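Local coordinates for insecticidal crystal protein Cry7Cal (Bacillus thuringiensis, PDB 5ZI1) that acts as an insecticidal toxin against the locust Locusta migratoria manilensis, probably through receptor binding as in other delta endotoxins, at residues C190-W193 and Y194-L198; W165-Q168 and Q169-D173; S17-I20 and I21-F24; Q470-A473 and V474-F477. All blocks are in the same frame, centred on the assembly; numbering follows the deposited sequence.

Contacts 1, 2 and 3 lie in the helical N-terminal part of this toxin fragment. Contact 4 lies in the beta-rich C-terminal part. Contacts 1 and 2 share helix 169-202, with centres about 36 Å apart. Contact 2 opens that helix and contact 1 sits further along it; both are partly buried, contact 2 the more exposed. Contact 3 is a buried turn of helix 13-26, and contact 4 is a buried turn after strand 468-472. Their chemistry follows their place. Contact 1 lays long side chains alongside each other, without a salt bridge, and contact 2 adds a water bridge. Contact 3 has a hydroxyl turned back onto the helix. Contact 4 packs a lysine stem on I471 and P472.

Contact 1 (C190-W193 and Y194-L198); sequences CVKW and YKEGL
K195 N donates to V191 O over 2.9 Å, and the bond is nearly straight, with an N-H...O angle of 167°. It is one of four successive i to i+4 bonds. Y194 N reaches C190 O, E196 N reaches K192 O at a more bent angle of 135°, and G197 N reaches W193 O. The same V191 carbonyl oxygen also lies 3.5 Å from K195 CG. Outside the backbone, V191 and K195 run side by side and point the same way. V191 CG1, anti to its own N (chi1 170°), faces K195 CE at 3.8 Å. The valine methyl packs there against the extended aliphatic stem of the lysine. K192 and E196 are paired alike. E196 OE2 lies 3.8 Å from K192 CG. K192 NZ stays 4.1 Å from E196 OE2, beyond a salt bridge, though the opposite charges may still attract. E196 OE2 also stands over the centre of one face of the W193 indole, 4.2 Å above its plane. Y194 turns one ring face to L198 CG, offset toward the rim. Around the turn, C190 packs on Y144 and A145 of helix 141-165, while Y194 and L198 touch helix 208-227. V191 also touches A490, in the C-terminal part of the chain. The charged chains of K192 and K195 are exposed, whereas C190, Y194 and G197 are buried. This is an amphipathic helix, typical of the helical bundle that forms the N-terminal domain of delta endotoxins.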
ATOM      1  N   CYS A 190      -6.873  -0.752 -13.474  1.00 43.72           N
ATOM      2  CA  CYS A 190      -5.921  -1.418 -12.574  1.00 48.15           C
ATOM      3  C   CYS A 190      -6.633  -2.313 -11.570  1.00 46.33           C
ATOM      4  O   CYS A 190      -6.168  -3.419 -11.277  1.00 48.79           O
ATOM      5  CB  CYS A 190      -5.051  -0.401 -11.835  1.00 37.80           C
ATOM      6  SG  CYS A 190      -3.957   0.553 -12.910  1.00 44.24           S
ATOM      7  N   VAL A 191      -7.766  -1.863 -11.035  1.00 43.78           N
ATOM      8  CA  VAL A 191      -8.455  -2.671 -10.036  1.00 45.19           C
ATOM      9  C   VAL A 191      -9.022  -3.930 -10.670  1.00 46.39           C
ATOM     10  O   VAL A 191      -8.797  -5.039 -10.178  1.00 49.54           O
ATOM     11  CB  VAL A 191      -9.531  -1.834  -9.324  1.00 47.31           C
ATOM     12  CG1 VAL A 191     -10.417  -2.707  -8.463  1.00 46.05           C
ATOM     13  CG2 VAL A 191      -8.843  -0.798  -8.462  1.00 44.57           C
ATOM     14  N   LYS A 192      -9.733  -3.781 -11.796  1.00 45.84           N
ATOM     15  CA  LYS A 192     -10.338  -4.921 -12.482  1.00 47.04           C
ATOM     16  C   LYS A 192      -9.322  -6.026 -12.765  1.00 46.86           C
ATOM     17  O   LYS A 192      -9.556  -7.197 -12.454  1.00 49.56           O
ATOM     18  CB  LYS A 192     -10.988  -4.440 -13.781  1.00 48.08           C
ATOM     19  CG  LYS A 192     -11.291  -5.510 -14.820  1.00 47.97           C
ATOM     20  CD  LYS A 192     -11.786  -4.832 -16.115  1.00 60.67           C
ATOM     21  CE  LYS A 192     -12.484  -5.804 -17.066  1.00 61.42           C
ATOM     22  NZ  LYS A 192     -13.670  -6.432 -16.416  1.00 72.10           N
ATOM     23  N   TRP A 193      -8.180  -5.674 -13.351  1.00 43.12           N
ATOM     24  CA  TRP A 193      -7.208  -6.698 -13.700  1.00 48.48           C
ATOM     25  C   TRP A 193      -6.355  -7.147 -12.518  1.00 49.61           C
ATOM     26  O   TRP A 193      -5.850  -8.273 -12.546  1.00 49.62           O
ATOM     27  CB  TRP A 193      -6.353  -6.210 -14.869  1.00 49.35           C
ATOM     28  CG  TRP A 193      -7.169  -6.284 -16.125  1.00 52.64           C
ATOM     29  CD1 TRP A 193      -7.954  -5.299 -16.653  1.00 51.55           C
ATOM     30  CD2 TRP A 193      -7.352  -7.429 -16.961  1.00 50.27           C
ATOM     31  NE1 TRP A 193      -8.587  -5.750 -17.776  1.00 49.14           N
ATOM     32  CE2 TRP A 193      -8.233  -7.055 -17.993  1.00 56.12           C
ATOM     33  CE3 TRP A 193      -6.841  -8.737 -16.947  1.00 54.33           C
ATOM     34  CZ2 TRP A 193      -8.617  -7.934 -19.003  1.00 51.23           C
ATOM     35  CZ3 TRP A 193      -7.225  -9.607 -17.953  1.00 52.03           C
ATOM     36  CH2 TRP A 193      -8.106  -9.201 -18.963  1.00 53.50           C
ATOM     37  N   TYR A 194      -6.219  -6.328 -11.467  1.00 49.27           N
ATOM     38  CA  TYR A 194      -5.671  -6.846 -10.213  1.00 46.16           C
ATOM     39  C   TYR A 194      -6.543  -7.970  -9.679  1.00 48.13           C
ATOM     40  O   TYR A 194      -6.047  -9.041  -9.303  1.00 46.69           O
ATOM     41  CB  TYR A 194      -5.554  -5.737  -9.159  1.00 45.47           C
ATOM     42  CG  TYR A 194      -5.150  -6.276  -7.783  1.00 42.02           C
ATOM     43  CD1 TYR A 194      -3.834  -6.601  -7.518  1.00 43.11           C
ATOM     44  CD2 TYR A 194      -6.093  -6.475  -6.774  1.00 46.99           C
ATOM     45  CE1 TYR A 194      -3.446  -7.126  -6.290  1.00 47.48           C
ATOM     46  CE2 TYR A 194      -5.722  -6.984  -5.522  1.00 41.26           C
ATOM     47  CZ  TYR A 194      -4.387  -7.316  -5.295  1.00 48.54           C
ATOM     48  OH  TYR A 194      -3.958  -7.824  -4.083  1.00 47.99           O
ATOM     49  N   LYS A 195      -7.859  -7.736  -9.639  1.00 48.64           N
ATOM     50  CA  LYS A 195      -8.793  -8.732  -9.127  1.00 51.38           C
ATOM     51  C   LYS A 195      -8.898  -9.946 -10.041  1.00 52.70           C
ATOM     52  O   LYS A 195      -9.184 -11.052  -9.567  1.00 49.15           O
ATOM     53  CB  LYS A 195     -10.170  -8.101  -8.932  1.00 44.60           C
ATOM     54  CG  LYS A 195     -10.245  -7.134  -7.756  1.00 47.95           C
ATOM     55  CD  LYS A 195     -11.664  -6.581  -7.596  1.00 56.20           C
ATOM     56  CE  LYS A 195     -11.786  -5.603  -6.423  1.00 57.67           C
ATOM     57  NZ  LYS A 195     -13.169  -5.018  -6.334  1.00 70.92           N
ATOM     58  N   GLU A 196      -8.683  -9.767 -11.346  1.00 48.92           N
ATOM     59  CA  GLU A 196      -8.792 -10.908 -12.239  1.00 48.44           C
ATOM     60  C   GLU A 196      -7.575 -11.818 -12.125  1.00 47.98           C
ATOM     61  O   GLU A 196      -7.726 -13.040 -12.055  1.00 48.72           O
ATOM     62  CB  GLU A 196      -9.000 -10.435 -13.678  1.00 46.52           C
ATOM     63  CG  GLU A 196      -9.996 -11.295 -14.425  1.00 59.11           C
ATOM     64  CD  GLU A 196     -10.760 -10.518 -15.480  1.00 67.18           C
ATOM     65  OE1 GLU A 196     -11.240 -11.140 -16.448  1.00 78.13           O
ATOM     66  OE2 GLU A 196     -10.881  -9.282 -15.341  1.00 64.96           O
ATOM     67  N   GLY A 197      -6.366 -11.245 -12.105  1.00 45.55           N
ATOM     68  CA  GLY A 197      -5.180 -12.041 -11.815  1.00 45.57           C
ATOM     69  C   GLY A 197      -5.296 -12.779 -10.494  1.00 48.24           C
ATOM     70  O   GLY A 197      -4.948 -13.964 -10.392  1.00 42.73           O
ATOM     71  N   LEU A 198      -5.812 -12.098  -9.468  1.00 43.58           N
ATOM     72  CA  LEU A 198      -6.105 -12.790  -8.223  1.00 45.36           C
ATOM     73  C   LEU A 198      -7.060 -13.947  -8.463  1.00 47.59           C
ATOM     74  O   LEU A 198      -6.802 -15.079  -8.034  1.00 48.64           O
ATOM     75  CB  LEU A 198      -6.671 -11.813  -7.198  1.00 48.30           C
ATOM     76  CG  LEU A 198      -5.615 -11.070  -6.377  1.00 45.36           C
ATOM     77  CD1 LEU A 198      -6.261 -10.421  -5.185  1.00 45.15           C
ATOM     78  CD2 LEU A 198      -4.516 -12.037  -5.945  1.00 41.08           C
TER

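Contact 2 (W165-Q168 and Q169-D173); sequences WGMQ and QYEID
Q168 O accepts from I172 N at 3.1 Å, a nearly straight bond with an N-H...O angle of 174°. E171 N adds a weak bond to the same oxygen. Q168 is the N-cap of helix 169-202. Just before it, M167 lays its methyl against the first turn. M167 CE lies 3.6 Å from I172 CG1 and 3.8 Å from E171 CG. The bend at the end of the methionine chain (chi3 56°) brings that methyl back to the helix, and the M167 and E171 chains cross at about a right angle. M167 precedes the N-cap and I172 is four residues after it, so their apolar contact is a hydrophobic staple. Q168 CB approaches Y170 CE2 obliquely at 3.7 Å. The Q168 amide and the Y170 ring are steeply inclined to each other. A water joins their ends: it donates to Q168 OE1 at 3.0 Å and is hydrogen-bonded to Y170 OH at 3.1 Å.

Further out, E171 OE1 is hydrogen-bonded to Y114 OH, which holds the chain that M167 crosses. Within the first turn Q169 NE2 donates to D173 OD1 at 2.7 Å, coming from above the carboxylate plane, and R239 makes a salt bridge to the same oxygen. Upstream, G166, the first residue past the preceding helix, has positive phi in a Schellman motif. The loop joins helix 141-165 to helix 169-202. I172 packs back on A163 and E159 of helix 141-165, and M167 touches Y114 of helix 107-127.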
ATOM      1  N   TRP A 165       2.025  29.629 -19.804  1.00 61.48           N
ATOM      2  CA  TRP A 165       2.491  29.318 -21.149  1.00 55.92           C
ATOM      3  C   TRP A 165       1.698  30.016 -22.238  1.00 63.58           C
ATOM      4  O   TRP A 165       2.069  29.909 -23.413  1.00 64.69           O
ATOM      5  CB  TRP A 165       2.415  27.826 -21.401  1.00 59.99           C
ATOM      6  CG  TRP A 165       3.314  27.019 -20.559  1.00 57.85           C
ATOM      7  CD1 TRP A 165       4.403  27.451 -19.851  1.00 57.83           C
ATOM      8  CD2 TRP A 165       3.209  25.619 -20.328  1.00 55.87           C
ATOM      9  NE1 TRP A 165       4.986  26.392 -19.200  1.00 53.29           N
ATOM     10  CE2 TRP A 165       4.265  25.257 -19.469  1.00 57.11           C
ATOM     11  CE3 TRP A 165       2.319  24.634 -20.758  1.00 53.88           C
ATOM     12  CZ2 TRP A 165       4.459  23.951 -19.046  1.00 53.09           C
ATOM     13  CZ3 TRP A 165       2.512  23.341 -20.334  1.00 52.64           C
ATOM     14  CH2 TRP A 165       3.571  23.010 -19.487  1.00 50.51           C
ATOM     15  N   GLY A 166       0.626  30.719 -21.886  1.00 65.09           N
ATOM     16  CA  GLY A 166      -0.276  31.280 -22.865  1.00 64.41           C
ATOM     17  C   GLY A 166      -1.521  30.458 -23.127  1.00 64.80           C
ATOM     18  O   GLY A 166      -2.222  30.721 -24.107  1.00 62.26           O
ATOM     19  N   MET A 167      -1.808  29.463 -22.295  1.00 64.60           N
ATOM     20  CA  MET A 167      -3.025  28.688 -22.449  1.00 60.39           C
ATOM     21  C   MET A 167      -4.209  29.499 -21.957  1.00 61.86           C
ATOM     22  O   MET A 167      -4.136  30.165 -20.918  1.00 65.88           O
ATOM     23  CB  MET A 167      -2.932  27.372 -21.671  1.00 55.92           C
ATOM     24  CG  MET A 167      -2.220  26.264 -22.420  1.00 53.76           C
ATOM     25  SD  MET A 167      -2.178  24.698 -21.539  1.00 60.42           S
ATOM     26  CE  MET A 167      -3.881  24.361 -21.233  1.00 53.70           C
ATOM     27  N   GLN A 168      -5.303  29.436 -22.707  1.00 54.34           N
ATOM     28  CA  GLN A 168      -6.530  30.070 -22.268  1.00 55.64           C
ATOM     29  C   GLN A 168      -7.267  29.165 -21.289  1.00 54.65           C
ATOM     30  O   GLN A 168      -7.003  27.960 -21.189  1.00 53.14           O
ATOM     31  CB  GLN A 168      -7.409  30.410 -23.469  1.00 61.86           C
ATOM     32  CG  GLN A 168      -7.240  31.851 -23.922  1.00 62.96           C
ATOM     33  CD  GLN A 168      -7.891  32.101 -25.264  1.00 74.44           C
ATOM     34  OE1 GLN A 168      -7.446  31.558 -26.281  1.00 77.17           O
ATOM     35  NE2 GLN A 168      -8.941  32.937 -25.285  1.00 73.50           N
ATOM     36  N   GLN A 169      -8.208  29.760 -20.554  1.00 53.65           N
ATOM     37  CA  GLN A 169      -8.818  29.023 -19.456  1.00 53.59           C
ATOM     38  C   GLN A 169      -9.555  27.791 -19.966  1.00 53.94           C
ATOM     39  O   GLN A 169      -9.511  26.731 -19.326  1.00 57.39           O
ATOM     40  CB  GLN A 169      -9.750  29.933 -18.651  1.00 53.63           C
ATOM     41  CG  GLN A 169     -10.350  29.268 -17.394  1.00 51.74           C
ATOM     42  CD  GLN A 169      -9.314  28.969 -16.320  1.00 60.75           C
ATOM     43  OE1 GLN A 169      -8.698  29.878 -15.763  1.00 65.24           O
ATOM     44  NE2 GLN A 169      -9.110  27.685 -16.033  1.00 58.94           N
ATOM     45  N   TYR A 170     -10.214  27.896 -21.125  1.00 44.82           N
ATOM     46  CA  TYR A 170     -10.986  26.762 -21.618  1.00 49.54           C
ATOM     47  C   TYR A 170     -10.092  25.552 -21.846  1.00 45.61           C
ATOM     48  O   TYR A 170     -10.507  24.414 -21.616  1.00 45.46           O
ATOM     49  CB  TYR A 170     -11.727  27.119 -22.916  1.00 47.18           C
ATOM     50  CG  TYR A 170     -10.842  27.212 -24.146  1.00 46.89           C
ATOM     51  CD1 TYR A 170     -10.437  26.061 -24.844  1.00 43.97           C
ATOM     52  CD2 TYR A 170     -10.428  28.444 -24.629  1.00 50.63           C
ATOM     53  CE1 TYR A 170      -9.622  26.149 -25.959  1.00 43.11           C
ATOM     54  CE2 TYR A 170      -9.631  28.542 -25.760  1.00 51.01           C
ATOM     55  CZ  TYR A 170      -9.233  27.390 -26.415  1.00 51.01           C
ATOM     56  OH  TYR A 170      -8.437  27.489 -27.526  1.00 57.73           O
ATOM     57  N   GLU A 171      -8.880  25.781 -22.340  1.00 40.26           N
ATOM     58  CA  GLU A 171      -7.974  24.687 -22.646  1.00 51.98           C
ATOM     59  C   GLU A 171      -7.364  24.116 -21.363  1.00 50.54           C
ATOM     60  O   GLU A 171      -7.249  22.898 -21.224  1.00 49.13           O
ATOM     61  CB  GLU A 171      -6.902  25.176 -23.623  1.00 48.79           C
ATOM     62  CG  GLU A 171      -6.107  24.060 -24.270  1.00 55.84           C
ATOM     63  CD  GLU A 171      -5.107  24.571 -25.299  1.00 61.83           C
ATOM     64  OE1 GLU A 171      -4.609  23.747 -26.105  1.00 58.95           O
ATOM     65  OE2 GLU A 171      -4.810  25.790 -25.291  1.00 64.03           O
ATOM     66  N   ILE A 172      -7.003  24.985 -20.409  1.00 50.00           N
ATOM     67  CA  ILE A 172      -6.705  24.544 -19.045  1.00 51.72           C
ATOM     68  C   ILE A 172      -7.849  23.708 -18.493  1.00 53.14           C
ATOM     69  O   ILE A 172      -7.630  22.657 -17.879  1.00 44.81           O
ATOM     70  CB  ILE A 172      -6.432  25.766 -18.147  1.00 51.60           C
ATOM     71  CG1 ILE A 172      -5.216  26.533 -18.652  1.00 52.48           C
ATOM     72  CG2 ILE A 172      -6.281  25.362 -16.683  1.00 50.92           C
ATOM     73  CD1 ILE A 172      -5.021  27.845 -17.940  1.00 60.23           C
ATOM     74  N   ASP A 173      -9.097  24.154 -18.727  1.00 50.65           N
ATOM     75  CA  ASP A 173     -10.256  23.427 -18.209  1.00 49.61           C
ATOM     76  C   ASP A 173     -10.458  22.101 -18.925  1.00 50.05           C
ATOM     77  O   ASP A 173     -10.955  21.145 -18.318  1.00 51.22           O
ATOM     78  CB  ASP A 173     -11.527  24.266 -18.334  1.00 54.74           C
ATOM     79  CG  ASP A 173     -11.591  25.407 -17.320  1.00 57.24           C
ATOM     80  OD1 ASP A 173     -10.716  25.500 -16.428  1.00 55.65           O
ATOM     81  OD2 ASP A 173     -12.551  26.199 -17.398  1.00 60.60           O
TER
HETATM   82  O   HOH W   1      -8.804  30.410 -28.635  1.00 66.04           O

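Contact 3 (S17-I20 and I21-F24); sequences SISI and IRTF
R22 curls back over S19, one turn earlier in helix 13-26. Its CB lies 3.4 Å from I18 O and close to S19 O. CG is turned away from the backbone N, and the chain then bends at chi3 (80°), which folds the guanidinium down along the helix. One face of that group is set over S19 O, which stands 4.0 Å above its plane and over its centre. At the tip, NH1 comes within 3.6 Å of S19 CA and 3.7 Å of S19 CB. NH2 has a long, weak ion pair with E426.

S19 O is gripped by two donors of T23. T23 N binds it at 2.8 Å, nearly in line with the carbonyl. T23 OG1 donates to it at 2.6 Å from above the carbonyl plane. The hydroxyl thus spends its proton inside its own helix. S19 OG bonds one turn back, to F15 O. Elsewhere on the turn, I20 and F24 lie side by side. I20 CG2 meets the ring edge of F24 in its plane, 3.8 Å from CE2.

The neighbouring helices enclose this turn. I20 and F24 touch helix 33-47 and helix 141-165, while S17 and I18 touch helix 208-227. Bonding a serine or threonine hydroxyl to a carbonyl one turn back is a common way to bury it in a helix. This helix lies in the helical bundle of the delta endotoxin N-terminal domain.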
ATOM      1  N   SER A  17      10.444  -0.247  -7.746  1.00 46.66           N
ATOM      2  CA  SER A  17       9.032   0.083  -7.614  1.00 52.20           C
ATOM      3  C   SER A  17       8.766   0.788  -6.301  1.00 48.89           C
ATOM      4  O   SER A  17       8.008   1.769  -6.255  1.00 40.97           O
ATOM      5  CB  SER A  17       8.185  -1.182  -7.722  1.00 48.82           C
ATOM      6  OG  SER A  17       8.383  -1.773  -8.983  1.00 50.37           O
ATOM      7  N   ILE A  18       9.380   0.303  -5.219  1.00 50.01           N
ATOM      8  CA  ILE A  18       9.240   0.986  -3.938  1.00 49.37           C
ATOM      9  C   ILE A  18       9.711   2.430  -4.063  1.00 50.02           C
ATOM     10  O   ILE A  18       9.042   3.364  -3.607  1.00 46.13           O
ATOM     11  CB  ILE A  18      10.009   0.235  -2.840  1.00 51.72           C
ATOM     12  CG1 ILE A  18       9.420  -1.159  -2.622  1.00 56.02           C
ATOM     13  CG2 ILE A  18       9.973   1.018  -1.564  1.00 47.37           C
ATOM     14  CD1 ILE A  18       8.398  -1.224  -1.516  1.00 50.84           C
ATOM     15  N   SER A  19      10.862   2.631  -4.716  1.00 50.65           N
ATOM     16  CA  SER A  19      11.419   3.972  -4.852  1.00 48.34           C
ATOM     17  C   SER A  19      10.494   4.879  -5.654  1.00 49.13           C
ATOM     18  O   SER A  19      10.274   6.033  -5.272  1.00 52.02           O
ATOM     19  CB  SER A  19      12.802   3.895  -5.495  1.00 45.96           C
ATOM     20  OG  SER A  19      13.589   2.898  -4.858  1.00 59.64           O
ATOM     21  N   ILE A  20       9.935   4.375  -6.766  1.00 49.78           N
ATOM     22  CA  ILE A  20       9.022   5.182  -7.577  1.00 44.63           C
ATOM     23  C   ILE A  20       7.872   5.684  -6.727  1.00 47.07           C
ATOM     24  O   ILE A  20       7.590   6.886  -6.687  1.00 47.99           O
ATOM     25  CB  ILE A  20       8.493   4.384  -8.776  1.00 48.87           C
ATOM     26  CG1 ILE A  20       9.627   4.033  -9.733  1.00 46.67           C
ATOM     27  CG2 ILE A  20       7.355   5.183  -9.473  1.00 47.14           C
ATOM     28  CD1 ILE A  20       9.366   2.775 -10.522  1.00 44.55           C
ATOM     29  N   ILE A  21       7.193   4.763  -6.034  1.00 44.09           N
ATOM     30  CA  ILE A  21       6.072   5.137  -5.176  1.00 46.76           C
ATOM     31  C   ILE A  21       6.502   6.216  -4.204  1.00 53.69           C
ATOM     32  O   ILE A  21       5.873   7.280  -4.093  1.00 53.08           O
ATOM     33  CB  ILE A  21       5.542   3.905  -4.424  1.00 47.15           C
ATOM     34  CG1 ILE A  21       5.091   2.830  -5.410  1.00 53.81           C
ATOM     35  CG2 ILE A  21       4.444   4.290  -3.428  1.00 49.86           C
ATOM     36  CD1 ILE A  21       3.787   3.068  -6.025  1.00 45.81           C
ATOM     37  N   ARG A  22       7.601   5.954  -3.498  1.00 50.97           N
ATOM     38  CA  ARG A  22       8.095   6.876  -2.485  1.00 52.66           C
ATOM     39  C   ARG A  22       8.366   8.245  -3.087  1.00 49.36           C
ATOM     40  O   ARG A  22       8.004   9.277  -2.511  1.00 50.04           O
ATOM     41  CB  ARG A  22       9.367   6.295  -1.859  1.00 51.32           C
ATOM     42  CG  ARG A  22      10.030   7.172  -0.827  1.00 57.06           C
ATOM     43  CD  ARG A  22      11.491   6.801  -0.736  1.00 57.95           C
ATOM     44  NE  ARG A  22      12.225   7.423  -1.829  1.00 59.49           N
ATOM     45  CZ  ARG A  22      13.166   6.813  -2.539  1.00 59.59           C
ATOM     46  NH1 ARG A  22      13.480   5.545  -2.283  1.00 59.36           N
ATOM     47  NH2 ARG A  22      13.781   7.473  -3.515  1.00 59.59           N
ATOM     48  N   THR A  23       9.018   8.272  -4.246  1.00 46.18           N
ATOM     49  CA  THR A  23       9.275   9.539  -4.919  1.00 52.10           C
ATOM     50  C   THR A  23       7.992  10.324  -5.166  1.00 52.87           C
ATOM     51  O   THR A  23       7.928  11.522  -4.877  1.00 55.37           O
ATOM     52  CB  THR A  23      10.016   9.274  -6.220  1.00 51.56           C
ATOM     53  OG1 THR A  23      11.103   8.391  -5.948  1.00 51.93           O
ATOM     54  CG2 THR A  23      10.525  10.565  -6.824  1.00 56.72           C
ATOM     55  N   PHE A  24       6.960   9.673  -5.698  1.00 49.16           N
ATOM     56  CA  PHE A  24       5.730  10.403  -5.979  1.00 52.14           C
ATOM     57  C   PHE A  24       4.993  10.775  -4.703  1.00 50.97           C
ATOM     58  O   PHE A  24       4.383  11.845  -4.630  1.00 52.59           O
ATOM     59  CB  PHE A  24       4.834   9.587  -6.906  1.00 48.68           C
ATOM     60  CG  PHE A  24       5.246   9.669  -8.336  1.00 50.99           C
ATOM     61  CD1 PHE A  24       4.959  10.805  -9.079  1.00 47.82           C
ATOM     62  CD2 PHE A  24       5.937   8.627  -8.941  1.00 47.36           C
ATOM     63  CE1 PHE A  24       5.346  10.901 -10.402  1.00 48.35           C
ATOM     64  CE2 PHE A  24       6.329   8.713 -10.266  1.00 46.74           C
ATOM     65  CZ  PHE A  24       6.026   9.853 -11.000  1.00 49.35           C
TER

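Contact 4 (Q470-A473 and V474-F477); sequences QIPA and VKAF
The backbone leaves strand 468-472 in a short 3-10 turn, held by two successive i to i+3 bonds. K475 N donates to P472 O at 2.9 Å, and A476 N donates to A473 O at 3.0 Å. Both donors stand well above the planes of the carbonyls they meet, consistent with the tight winding of a 3-10 turn.

The stem of K475 packs against I471 and P472. Its CB lies 3.6 Å from I471 CG2, and the two side chains cross at about a right angle. Its CG lies 3.7 Å from P472 CD, with the lysine running alongside the proline ring and pointing the same way. K475 CB also approaches P472 O at 3.3 Å. Bends at chi2, chi3 and chi4 lead the far end of the lysine away from the strand. V474 CG1 is anti to the carbonyl carbon (chi1 -65°), which puts CG2 between N and the carbonyl carbon, where it meets P472 CB at 3.9 Å.

I471 and A473 also pack on strand 589-599, which pairs with strand 468-472. The K475 ammonium makes a salt bridge to E248 and hydrogen bonds to R458 O and N461 OD1. A buried lysine with an apolar stem and three polar partners at its tip is probably charged. Its bonds tie this turn, in the C-terminal family region, to E248, in the middle family region, and to the chain around R458 and N461.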
ATOM      1  N   GLN A 470      -3.450  14.236   5.155  1.00 48.37           N
ATOM      2  CA  GLN A 470      -4.463  13.274   4.750  1.00 47.24           C
ATOM      3  C   GLN A 470      -4.271  12.054   5.639  1.00 47.73           C
ATOM      4  O   GLN A 470      -3.258  11.350   5.537  1.00 44.61           O
ATOM      5  CB  GLN A 470      -4.368  12.945   3.260  1.00 40.72           C
ATOM      6  CG  GLN A 470      -5.450  11.992   2.753  1.00 46.25           C
ATOM      7  CD  GLN A 470      -5.166  11.484   1.347  1.00 49.35           C
ATOM      8  OE1 GLN A 470      -4.273  10.670   1.151  1.00 47.56           O
ATOM      9  NE2 GLN A 470      -5.917  11.977   0.362  1.00 45.97           N
ATOM     10  N   ILE A 471      -5.238  11.826   6.515  1.00 43.39           N
ATOM     11  CA  ILE A 471      -5.176  10.806   7.543  1.00 45.90           C
ATOM     12  C   ILE A 471      -6.280   9.802   7.243  1.00 51.03           C
ATOM     13  O   ILE A 471      -7.457  10.176   7.202  1.00 47.12           O
ATOM     14  CB  ILE A 471      -5.356  11.387   8.954  1.00 44.11           C
ATOM     15  CG1 ILE A 471      -4.320  12.478   9.230  1.00 45.27           C
ATOM     16  CG2 ILE A 471      -5.275  10.270   9.979  1.00 48.14           C
ATOM     17  CD1 ILE A 471      -4.371  13.011  10.673  1.00 48.68           C
ATOM     18  N   PRO A 472      -5.953   8.531   7.023  1.00 43.48           N
ATOM     19  CA  PRO A 472      -6.995   7.550   6.741  1.00 42.50           C
ATOM     20  C   PRO A 472      -7.882   7.362   7.946  1.00 44.20           C
ATOM     21  O   PRO A 472      -7.444   7.461   9.090  1.00 47.38           O
ATOM     22  CB  PRO A 472      -6.205   6.275   6.428  1.00 43.50           C
ATOM     23  CG  PRO A 472      -4.929   6.796   5.870  1.00 43.45           C
ATOM     24  CD  PRO A 472      -4.619   8.037   6.674  1.00 42.01           C
ATOM     25  N   ALA A 473      -9.154   7.103   7.673  1.00 45.90           N
ATOM     26  CA  ALA A 473     -10.082   6.816   8.756  1.00 46.71           C
ATOM     27  C   ALA A 473      -9.589   5.658   9.615  1.00 45.24           C
ATOM     28  O   ALA A 473      -9.839   5.633  10.825  1.00 47.42           O
ATOM     29  CB  ALA A 473     -11.474   6.524   8.179  1.00 44.52           C
ATOM     30  N   VAL A 474      -8.885   4.695   9.018  1.00 39.59           N
ATOM     31  CA  VAL A 474      -8.419   3.566   9.812  1.00 49.63           C
ATOM     32  C   VAL A 474      -7.313   3.951  10.786  1.00 44.53           C
ATOM     33  O   VAL A 474      -7.000   3.157  11.672  1.00 47.16           O
ATOM     34  CB  VAL A 474      -7.981   2.388   8.916  1.00 45.69           C
ATOM     35  CG1 VAL A 474      -9.175   1.852   8.159  1.00 44.05           C
ATOM     36  CG2 VAL A 474      -6.894   2.802   7.956  1.00 43.72           C
ATOM     37  N   LYS A 475      -6.743   5.163  10.682  1.00 47.85           N
ATOM     38  CA  LYS A 475      -5.829   5.654  11.716  1.00 45.25           C
ATOM     39  C   LYS A 475      -6.539   5.972  13.032  1.00 47.70           C
ATOM     40  O   LYS A 475      -5.861   6.291  14.016  1.00 47.46           O
ATOM     41  CB  LYS A 475      -5.066   6.892  11.238  1.00 42.32           C
ATOM     42  CG  LYS A 475      -4.114   6.657  10.050  1.00 41.00           C
ATOM     43  CD  LYS A 475      -3.005   5.655  10.402  1.00 48.13           C
ATOM     44  CE  LYS A 475      -2.055   6.181  11.492  1.00 44.48           C
ATOM     45  NZ  LYS A 475      -1.109   7.252  11.014  1.00 42.34           N
ATOM     46  N   ALA A 476      -7.870   5.881  13.078  1.00 51.86           N
ATOM     47  CA  ALA A 476      -8.623   5.920  14.326  1.00 47.81           C
ATOM     48  C   ALA A 476      -8.123   4.849  15.300  1.00 51.34           C
ATOM     49  O   ALA A 476      -7.324   3.973  14.952  1.00 47.64           O
ATOM     50  CB  ALA A 476     -10.109   5.698  14.062  1.00 41.24           C
ATOM     51  N   PHE A 477      -8.625   4.920  16.546  1.00 52.58           N
ATOM     52  CA  PHE A 477      -8.359   3.890  17.544  1.00 51.24           C
ATOM     53  C   PHE A 477      -9.617   3.250  18.105  1.00 52.36           C
ATOM     54  O   PHE A 477      -9.510   2.285  18.874  1.00 52.25           O
ATOM     55  CB  PHE A 477      -7.517   4.447  18.706  1.00 50.91           C
ATOM     56  CG  PHE A 477      -8.271   5.362  19.632  1.00 54.14           C
ATOM     57  CD1 PHE A 477      -8.965   4.855  20.722  1.00 53.38           C
ATOM     58  CD2 PHE A 477      -8.273   6.731  19.415  1.00 53.01           C
ATOM     59  CE1 PHE A 477      -9.659   5.692  21.565  1.00 56.34           C
ATOM     60  CE2 PHE A 477      -8.964   7.573  20.255  1.00 53.69           C
ATOM     61  CZ  PHE A 477      -9.660   7.053  21.331  1.00 57.78           C
TER